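Local coordinates for protein 2-oxoglutarate dehydrogenase E3 component (Thermus thermophilus, PDB 2YQU) that probably catalyses the NAD(+)-dependent oxidation of protein-bound dihydrolipoyl groups to lipoyl groups, using one FAD per subunit, as a component of a 2-oxoacid dehydrogenase complex, at residues T54-Y59 and Y341-I346; H289-V294 and V321-R326. All coordinates share one frame; numbering follows the deposited sequence.

Contact 1. Residues T54-Y59 and Y341-I346; sequences TTERIY and YTHPEI
The carboxylate of Glu56 lies between His343 and Arg57. Its OE1 comes within 2.9 Å of His343 ND1. Its other oxygen, OE2, is 3.0 Å from Arg57 NH1 in a salt bridge. OE2 sits off the plane of the guanidinium, so this is attraction between charges with no N-H aimed at the oxygen.

The contact joins two domains of the pyridine nucleotide-disulfide oxidoreductase fold. Glu56 is on helix 45-63, which starts at Cys45 of the redox-active disulfide. His343 is in the loop between strands 338-340 and 345-350 of the dimerisation domain.

Glu56 reaches across with CG anti to its backbone N (chi1 -165°), then bends at chi2. The bend carries OE1 to the imidazole. The carboxylate and ring planes stand almost perpendicular, 86° apart, and OE1 approaches the ring obliquely. Beneath the polar ends, Glu56 CG packs against His343 CB at 3.7 Å.

The stronger polar partner of His343 is on its other nitrogen: NE2 is hydrogen-bonded to Glu381 OE1, and Arg188 of helix 177-188 packs on both Glu56 and His343.

Arg57 has a second acidic mate in Glu53, one turn earlier on the helix, and the Arg57 guanidinium also lies close to Arg57 and Arg406 of the second subunit. The Glu56 carboxylate probably offsets some of that positive charge.

The peptide bond before Pro344 is cis. Thr342 OG1 bridges the turn at this point, donating a hydrogen bond of 2.8 Å to Pro344 O at 155° to the carbonyl bond.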
ATOM      1  N   THR A  54     -15.562   3.566  -4.876  1.00 15.46           N
ATOM      2  CA  THR A  54     -16.192   4.364  -5.925  1.00 15.55           C
ATOM      3  C   THR A  54     -16.683   5.706  -5.412  1.00 15.63           C
ATOM      4  O   THR A  54     -16.498   6.715  -6.079  1.00 15.28           O
ATOM      5  CB  THR A  54     -17.355   3.600  -6.609  1.00 15.75           C
ATOM      6  OG1 THR A  54     -18.226   3.016  -5.628  1.00 15.87           O
ATOM      7  CG2 THR A  54     -16.828   2.427  -7.420  1.00 15.51           C
ATOM      8  N   THR A  55     -17.305   5.728  -4.234  1.00 15.84           N
ATOM      9  CA  THR A  55     -17.794   6.996  -3.686  1.00 15.65           C
ATOM     10  C   THR A  55     -16.632   7.883  -3.307  1.00 15.99           C
ATOM     11  O   THR A  55     -16.742   9.097  -3.375  1.00 15.58           O
ATOM     12  CB  THR A  55     -18.726   6.819  -2.467  1.00 15.79           C
ATOM     13  OG1 THR A  55     -18.108   5.989  -1.475  1.00 15.08           O
ATOM     14  CG2 THR A  55     -20.011   6.109  -2.866  1.00 15.29           C
ATOM     15  N   GLU A  56     -15.513   7.284  -2.911  1.00 16.42           N
ATOM     16  CA  GLU A  56     -14.346   8.075  -2.549  1.00 17.46           C
ATOM     17  C   GLU A  56     -13.872   8.906  -3.745  1.00 17.23           C
ATOM     18  O   GLU A  56     -13.566  10.082  -3.590  1.00 17.20           O
ATOM     19  CB  GLU A  56     -13.206   7.191  -2.043  1.00 18.37           C
ATOM     20  CG  GLU A  56     -12.117   7.967  -1.321  1.00 20.88           C
ATOM     21  CD  GLU A  56     -10.809   7.992  -2.075  1.00 25.96           C
ATOM     22  OE1 GLU A  56      -9.777   7.586  -1.490  1.00 29.11           O
ATOM     23  OE2 GLU A  56     -10.806   8.419  -3.250  1.00 28.90           O
ATOM     24  N   ARG A  57     -13.815   8.287  -4.923  1.00 17.45           N
ATOM     25  CA  ARG A  57     -13.407   8.984  -6.152  1.00 17.64           C
ATOM     26  C   ARG A  57     -14.395  10.094  -6.488  1.00 17.15           C
ATOM     27  O   ARG A  57     -14.004  11.205  -6.842  1.00 16.80           O
ATOM     28  CB  ARG A  57     -13.329   8.008  -7.333  1.00 18.22           C
ATOM     29  CG  ARG A  57     -11.958   7.440  -7.588  1.00 21.59           C
ATOM     30  CD  ARG A  57     -11.527   6.425  -6.582  1.00 24.99           C
ATOM     31  NE  ARG A  57     -10.280   6.780  -5.896  1.00 28.31           N
ATOM     32  CZ  ARG A  57      -9.804   6.132  -4.830  1.00 29.57           C
ATOM     33  NH1 ARG A  57      -8.663   6.526  -4.274  1.00 29.31           N
ATOM     34  NH2 ARG A  57     -10.471   5.100  -4.297  1.00 29.50           N
ATOM     35  N   ILE A  58     -15.676   9.772  -6.383  1.00 16.94           N
ATOM     36  CA  ILE A  58     -16.747  10.735  -6.635  1.00 17.11           C
ATOM     37  C   ILE A  58     -16.620  11.931  -5.691  1.00 17.63           C
ATOM     38  O   ILE A  58     -16.670  13.082  -6.132  1.00 17.61           O
ATOM     39  CB  ILE A  58     -18.122  10.038  -6.496  1.00 17.03           C
ATOM     40  CG1 ILE A  58     -18.356   9.127  -7.693  1.00 16.84           C
ATOM     41  CG2 ILE A  58     -19.271  11.054  -6.379  1.00 16.92           C
ATOM     42  CD1 ILE A  58     -19.410   8.081  -7.472  1.00 16.80           C
ATOM     43  N   TYR A  59     -16.419  11.651  -4.407  1.00 18.12           N
ATOM     44  CA  TYR A  59     -16.368  12.682  -3.383  1.00 19.21           C
ATOM     45  C   TYR A  59     -15.201  13.628  -3.637  1.00 19.63           C
ATOM     46  O   TYR A  59     -15.369  14.842  -3.547  1.00 19.78           O
ATOM     47  CB  TYR A  59     -16.235  12.054  -1.994  1.00 19.53           C
ATOM     48  CG  TYR A  59     -16.449  13.008  -0.831  1.00 21.54           C
ATOM     49  CD1 TYR A  59     -17.612  13.770  -0.727  1.00 23.85           C
ATOM     50  CD2 TYR A  59     -15.492  13.133   0.172  1.00 24.68           C
ATOM     51  CE1 TYR A  59     -17.813  14.645   0.346  1.00 25.45           C
ATOM     52  CE2 TYR A  59     -15.685  13.996   1.252  1.00 26.33           C
ATOM     53  CZ  TYR A  59     -16.848  14.748   1.332  1.00 27.15           C
ATOM     54  OH  TYR A  59     -17.047  15.607   2.394  1.00 30.81           O
ATOM     55  N   TYR A 341     -12.141   1.144   6.019  1.00 13.87           N
ATOM     56  CA  TYR A 341     -11.851   1.488   4.614  1.00 14.17           C
ATOM     57  C   TYR A 341     -12.499   2.802   4.155  1.00 14.83           C
ATOM     58  O   TYR A 341     -12.882   2.973   2.994  1.00 15.32           O
ATOM     59  CB  TYR A 341     -12.226   0.317   3.720  1.00 13.86           C
ATOM     60  CG  TYR A 341     -11.315  -0.856   3.979  1.00 14.25           C
ATOM     61  CD1 TYR A 341     -11.754  -1.970   4.682  1.00 13.98           C
ATOM     62  CD2 TYR A 341      -9.983  -0.809   3.591  1.00 14.39           C
ATOM     63  CE1 TYR A 341     -10.891  -3.037   4.946  1.00 14.50           C
ATOM     64  CE2 TYR A 341      -9.123  -1.862   3.855  1.00 14.66           C
ATOM     65  CZ  TYR A 341      -9.590  -2.976   4.512  1.00 13.38           C
ATOM     66  OH  TYR A 341      -8.707  -4.000   4.768  1.00 14.55           O
ATOM     67  N   THR A 342     -12.578   3.728   5.096  1.00 15.25           N
ATOM     68  CA  THR A 342     -12.884   5.122   4.825  1.00 15.55           C
ATOM     69  C   THR A 342     -11.650   5.778   4.199  1.00 16.02           C
ATOM     70  O   THR A 342     -10.642   5.128   3.949  1.00 16.41           O
ATOM     71  CB  THR A 342     -13.257   5.827   6.150  1.00 15.47           C
ATOM     72  OG1 THR A 342     -12.297   5.489   7.159  1.00 14.95           O
ATOM     73  CG2 THR A 342     -14.598   5.309   6.712  1.00 15.21           C
ATOM     74  N   HIS A 343     -11.750   7.062   3.905  1.00 16.59           N
ATOM     75  CA  HIS A 343     -10.589   7.873   3.546  1.00 17.12           C
ATOM     76  C   HIS A 343     -10.600   9.070   4.486  1.00 17.16           C
ATOM     77  O   HIS A 343     -11.509   9.888   4.418  1.00 17.75           O
ATOM     78  CB  HIS A 343     -10.641   8.323   2.085  1.00 17.51           C
ATOM     79  CG  HIS A 343      -9.482   9.182   1.678  1.00 19.99           C
ATOM     80  ND1 HIS A 343      -8.462   8.724   0.870  1.00 24.09           N
ATOM     81  CD2 HIS A 343      -9.179  10.467   1.974  1.00 23.05           C
ATOM     82  CE1 HIS A 343      -7.582   9.694   0.685  1.00 24.77           C
ATOM     83  NE2 HIS A 343      -7.994  10.762   1.345  1.00 22.73           N
ATOM     84  N   PRO A 344      -9.625   9.177   5.387  1.00 16.46           N
ATOM     85  CA  PRO A 344      -8.459   8.288   5.471  1.00 15.65           C
ATOM     86  C   PRO A 344      -8.817   6.889   5.965  1.00 15.31           C
ATOM     87  O   PRO A 344      -9.856   6.719   6.593  1.00 15.03           O
ATOM     88  CB  PRO A 344      -7.588   8.988   6.514  1.00 15.85           C
ATOM     89  CG  PRO A 344      -8.554   9.707   7.384  1.00 16.19           C
ATOM     90  CD  PRO A 344      -9.612  10.193   6.449  1.00 16.54           C
ATOM     91  N   GLU A 345      -7.964   5.906   5.685  1.00 14.44           N
ATOM     92  CA  GLU A 345      -8.094   4.601   6.321  1.00 14.46           C
ATOM     93  C   GLU A 345      -7.655   4.693   7.781  1.00 14.00           C
ATOM     94  O   GLU A 345      -6.941   5.607   8.182  1.00 13.70           O
ATOM     95  CB  GLU A 345      -7.318   3.514   5.555  1.00 14.06           C
ATOM     96  CG  GLU A 345      -7.871   3.305   4.152  1.00 14.84           C
ATOM     97  CD  GLU A 345      -7.300   2.132   3.373  1.00 15.18           C
ATOM     98  OE1 GLU A 345      -6.332   1.465   3.802  1.00 13.54           O
ATOM     99  OE2 GLU A 345      -7.848   1.870   2.288  1.00 16.79           O
ATOM    100  N   ILE A 346      -8.134   3.746   8.574  1.00 14.41           N
ATOM    101  CA  ILE A 346      -7.859   3.677   9.999  1.00 14.34           C
ATOM    102  C   ILE A 346      -7.476   2.230  10.250  1.00 14.36           C
ATOM    103  O   ILE A 346      -8.155   1.323   9.764  1.00 14.13           O
ATOM    104  CB  ILE A 346      -9.129   4.074  10.788  1.00 14.63           C
ATOM    105  CG1 ILE A 346      -9.679   5.425  10.288  1.00 15.30           C
ATOM    106  CG2 ILE A 346      -8.856   4.121  12.262  1.00 15.24           C
ATOM    107  CD1 ILE A 346     -11.056   5.751  10.766  1.00 16.79           C
TER

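Contact 2. Residues H289-V294 and V321-R326; sequences HLRTRV and VEHMVR
The ring of His289 stacks on that of His323 in an offset arrangement, with centroids 4.5 Å apart and planes tilted by 30°. His289 CB adds a CH-pi contact. It lies 3.6 Å from the His323 ring centroid, nearly over its centre. His289 ND1 is 3.4 Å from His323 CD2.

His323 lies on the side of helix 310-326 that faces the loop, and its CG, opposite the backbone N (chi1 -175°), extends the ring toward His289. In His289 the CG is instead anti to the carbonyl carbon, which turns its ring over the same face that CB meets.

The loop 289-294 leads into strand 297-299, an outer strand of the parallel sheet in the Rossmann-type FAD domain. Leu290 pairs with Ala299 through the backbone. Tyr298 OH hydrogen-bonds His323 ND1 and so helps fix the ring's rotation.

Replacing His323 with an alanine would probably leave Tyr298 without this partner and open a gap beneath His289.

Arg291 bends at chi3 and comes to the edge of the His323 ring. Its CD is 3.7 Å from His323 CE1, which sits over one guanidinium face. The two planes are 82° apart. Arg291 NE is held in a salt bridge by Asp287 OD1.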
ATOM      1  N   HIS A 289      -6.622 -24.894  19.477  1.00 25.12           N
ATOM      2  CA  HIS A 289      -6.615 -25.518  18.152  1.00 24.30           C
ATOM      3  C   HIS A 289      -7.971 -25.454  17.459  1.00 23.13           C
ATOM      4  O   HIS A 289      -8.178 -26.112  16.443  1.00 22.66           O
ATOM      5  CB  HIS A 289      -6.156 -26.962  18.274  1.00 24.30           C
ATOM      6  CG  HIS A 289      -4.854 -27.100  18.991  1.00 26.11           C
ATOM      7  ND1 HIS A 289      -3.651 -27.199  18.331  1.00 28.80           N
ATOM      8  CD2 HIS A 289      -4.564 -27.115  20.311  1.00 27.54           C
ATOM      9  CE1 HIS A 289      -2.675 -27.295  19.218  1.00 29.13           C
ATOM     10  NE2 HIS A 289      -3.203 -27.241  20.425  1.00 28.29           N
ATOM     11  N   LEU A 290      -8.872 -24.649  18.020  1.00 21.91           N
ATOM     12  CA  LEU A 290     -10.211 -24.393  17.486  1.00 21.23           C
ATOM     13  C   LEU A 290     -11.155 -25.592  17.618  1.00 20.57           C
ATOM     14  O   LEU A 290     -12.177 -25.653  16.950  1.00 19.86           O
ATOM     15  CB  LEU A 290     -10.142 -23.877  16.042  1.00 20.74           C
ATOM     16  CG  LEU A 290      -9.292 -22.607  15.930  1.00 21.11           C
ATOM     17  CD1 LEU A 290      -8.765 -22.413  14.533  1.00 20.68           C
ATOM     18  CD2 LEU A 290     -10.094 -21.393  16.401  1.00 20.54           C
ATOM     19  N   ARG A 291     -10.822 -26.535  18.499  1.00 20.25           N
ATOM     20  CA  ARG A 291     -11.724 -27.644  18.799  1.00 20.08           C
ATOM     21  C   ARG A 291     -12.752 -27.208  19.832  1.00 20.04           C
ATOM     22  O   ARG A 291     -12.417 -26.535  20.809  1.00 19.06           O
ATOM     23  CB  ARG A 291     -10.972 -28.838  19.395  1.00 20.34           C
ATOM     24  CG  ARG A 291      -9.946 -29.484  18.514  1.00 20.44           C
ATOM     25  CD  ARG A 291      -9.097 -30.515  19.273  1.00 21.86           C
ATOM     26  NE  ARG A 291      -8.271 -29.872  20.295  1.00 23.46           N
ATOM     27  CZ  ARG A 291      -7.283 -30.468  20.970  1.00 24.99           C
ATOM     28  NH1 ARG A 291      -6.949 -31.728  20.732  1.00 25.53           N
ATOM     29  NH2 ARG A 291      -6.612 -29.783  21.884  1.00 25.65           N
ATOM     30  N   THR A 292     -13.993 -27.633  19.640  1.00 19.95           N
ATOM     31  CA  THR A 292     -15.003 -27.519  20.681  1.00 20.12           C
ATOM     32  C   THR A 292     -14.698 -28.588  21.723  1.00 21.16           C
ATOM     33  O   THR A 292     -13.679 -29.293  21.625  1.00 20.50           O
ATOM     34  CB  THR A 292     -16.426 -27.740  20.119  1.00 20.13           C
ATOM     35  OG1 THR A 292     -16.551 -29.086  19.638  1.00 19.04           O
ATOM     36  CG2 THR A 292     -16.705 -26.864  18.897  1.00 19.51           C
ATOM     37  N   ARG A 293     -15.584 -28.730  22.701  1.00 22.19           N
ATOM     38  CA  ARG A 293     -15.414 -29.749  23.729  1.00 23.23           C
ATOM     39  C   ARG A 293     -15.597 -31.169  23.170  1.00 23.15           C
ATOM     40  O   ARG A 293     -15.172 -32.139  23.798  1.00 23.92           O
ATOM     41  CB  ARG A 293     -16.348 -29.486  24.916  1.00 23.66           C
ATOM     42  CG  ARG A 293     -17.816 -29.751  24.663  1.00 25.75           C
ATOM     43  CD  ARG A 293     -18.663 -29.616  25.918  1.00 28.48           C
ATOM     44  NE  ARG A 293     -20.059 -29.302  25.624  1.00 30.44           N
ATOM     45  CZ  ARG A 293     -20.910 -28.748  26.490  1.00 32.20           C
ATOM     46  NH1 ARG A 293     -22.165 -28.516  26.121  1.00 33.10           N
ATOM     47  NH2 ARG A 293     -20.519 -28.410  27.719  1.00 34.20           N
ATOM     48  N   VAL A 294     -16.238 -31.287  22.007  1.00 22.73           N
ATOM     49  CA  VAL A 294     -16.288 -32.544  21.262  1.00 22.51           C
ATOM     50  C   VAL A 294     -15.134 -32.505  20.259  1.00 22.29           C
ATOM     51  O   VAL A 294     -15.187 -31.742  19.296  1.00 21.23           O
ATOM     52  CB  VAL A 294     -17.636 -32.720  20.539  1.00 22.71           C
ATOM     53  CG1 VAL A 294     -17.624 -33.972  19.699  1.00 23.07           C
ATOM     54  CG2 VAL A 294     -18.765 -32.757  21.552  1.00 23.24           C
ATOM     55  N   VAL A 321      -8.243 -27.031   9.875  1.00 16.61           N
ATOM     56  CA  VAL A 321      -8.144 -28.195   8.986  1.00 17.08           C
ATOM     57  C   VAL A 321      -6.726 -28.757   8.963  1.00 17.59           C
ATOM     58  O   VAL A 321      -6.530 -29.958   8.823  1.00 17.86           O
ATOM     59  CB  VAL A 321      -8.679 -27.916   7.551  1.00 17.17           C
ATOM     60  CG1 VAL A 321     -10.143 -27.481   7.605  1.00 17.23           C
ATOM     61  CG2 VAL A 321      -7.837 -26.901   6.806  1.00 17.62           C
ATOM     62  N   GLU A 322      -5.735 -27.890   9.118  1.00 18.02           N
ATOM     63  CA  GLU A 322      -4.358 -28.343   9.265  1.00 18.74           C
ATOM     64  C   GLU A 322      -4.169 -29.131  10.569  1.00 18.90           C
ATOM     65  O   GLU A 322      -3.378 -30.065  10.614  1.00 19.37           O
ATOM     66  CB  GLU A 322      -3.402 -27.152   9.177  1.00 19.03           C
ATOM     67  CG  GLU A 322      -3.228 -26.674   7.745  1.00 19.94           C
ATOM     68  CD  GLU A 322      -2.205 -25.566   7.580  1.00 22.20           C
ATOM     69  OE1 GLU A 322      -1.905 -25.231   6.413  1.00 20.97           O
ATOM     70  OE2 GLU A 322      -1.707 -25.025   8.600  1.00 23.37           O
ATOM     71  N   HIS A 323      -4.913 -28.776  11.614  1.00 18.75           N
ATOM     72  CA  HIS A 323      -4.863 -29.525  12.874  1.00 18.94           C
ATOM     73  C   HIS A 323      -5.543 -30.883  12.725  1.00 19.03           C
ATOM     74  O   HIS A 323      -5.052 -31.881  13.239  1.00 19.07           O
ATOM     75  CB  HIS A 323      -5.526 -28.756  14.010  1.00 18.74           C
ATOM     76  CG  HIS A 323      -5.391 -29.422  15.343  1.00 19.36           C
ATOM     77  ND1 HIS A 323      -6.467 -29.939  16.031  1.00 20.75           N
ATOM     78  CD2 HIS A 323      -4.300 -29.688  16.097  1.00 20.77           C
ATOM     79  CE1 HIS A 323      -6.047 -30.469  17.168  1.00 22.14           C
ATOM     80  NE2 HIS A 323      -4.736 -30.326  17.233  1.00 21.55           N
ATOM     81  N   MET A 324      -6.666 -30.907  12.020  1.00 19.11           N
ATOM     82  CA  MET A 324      -7.378 -32.153  11.736  1.00 19.42           C
ATOM     83  C   MET A 324      -6.439 -33.187  11.104  1.00 20.15           C
ATOM     84  O   MET A 324      -6.401 -34.338  11.523  1.00 20.46           O
ATOM     85  CB  MET A 324      -8.552 -31.905  10.780  1.00 19.17           C
ATOM     86  CG  MET A 324      -9.713 -31.159  11.382  1.00 18.74           C
ATOM     87  SD  MET A 324     -10.853 -30.621  10.115  1.00 17.71           S
ATOM     88  CE  MET A 324     -11.748 -29.341  10.981  1.00 17.90           C
ATOM     89  N   VAL A 325      -5.682 -32.764  10.100  1.00 21.06           N
ATOM     90  CA  VAL A 325      -4.876 -33.690   9.295  1.00 21.96           C
ATOM     91  C   VAL A 325      -3.501 -33.969   9.921  1.00 22.90           C
ATOM     92  O   VAL A 325      -3.050 -35.113   9.937  1.00 22.72           O
ATOM     93  CB  VAL A 325      -4.724 -33.163   7.850  1.00 22.15           C
ATOM     94  CG1 VAL A 325      -3.773 -34.047   7.020  1.00 22.28           C
ATOM     95  CG2 VAL A 325      -6.092 -33.065   7.177  1.00 21.96           C
ATOM     96  N   ARG A 326      -2.846 -32.929  10.437  1.00 23.59           N
ATOM     97  CA  ARG A 326      -1.453 -33.030  10.889  1.00 24.57           C
ATOM     98  C   ARG A 326      -1.270 -33.027  12.410  1.00 24.67           C
ATOM     99  O   ARG A 326      -0.195 -33.368  12.905  1.00 24.76           O
ATOM    100  CB  ARG A 326      -0.625 -31.891  10.292  1.00 24.92           C
ATOM    101  CG  ARG A 326      -0.593 -31.843   8.777  1.00 26.75           C
ATOM    102  CD  ARG A 326      -0.106 -30.508   8.231  1.00 29.22           C
ATOM    103  NE  ARG A 326       0.147 -30.541   6.793  1.00 31.30           N
ATOM    104  CZ  ARG A 326       0.494 -29.474   6.072  1.00 32.91           C
ATOM    105  NH1 ARG A 326       0.644 -28.283   6.647  1.00 34.52           N
ATOM    106  NH2 ARG A 326       0.700 -29.600   4.770  1.00 34.30           N
TER

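How the contacts relate
Contacts 1 and 2 lie on opposite sides of the chain's centre and do not touch. Their centres are 39 Å apart and their nearest atoms about 21 Å. Both segments of contact 2 fall within the sequence between 54-59 and 341-346. Contact 1 is closer to the working parts of the enzyme: Tyr341 touches FAD, and the Glu56 side chain is about 10 Å from that of Lys49, an FAD-binding residue. Contact 1 also borders the second subunit, where Glu345 forms a salt bridge with Arg375 of that chain. Contact 2 is away from the annotated sites, and no other chain of the assembly reaches it. Its helix 310-326 nevertheless begins at Ala310, which binds FAD.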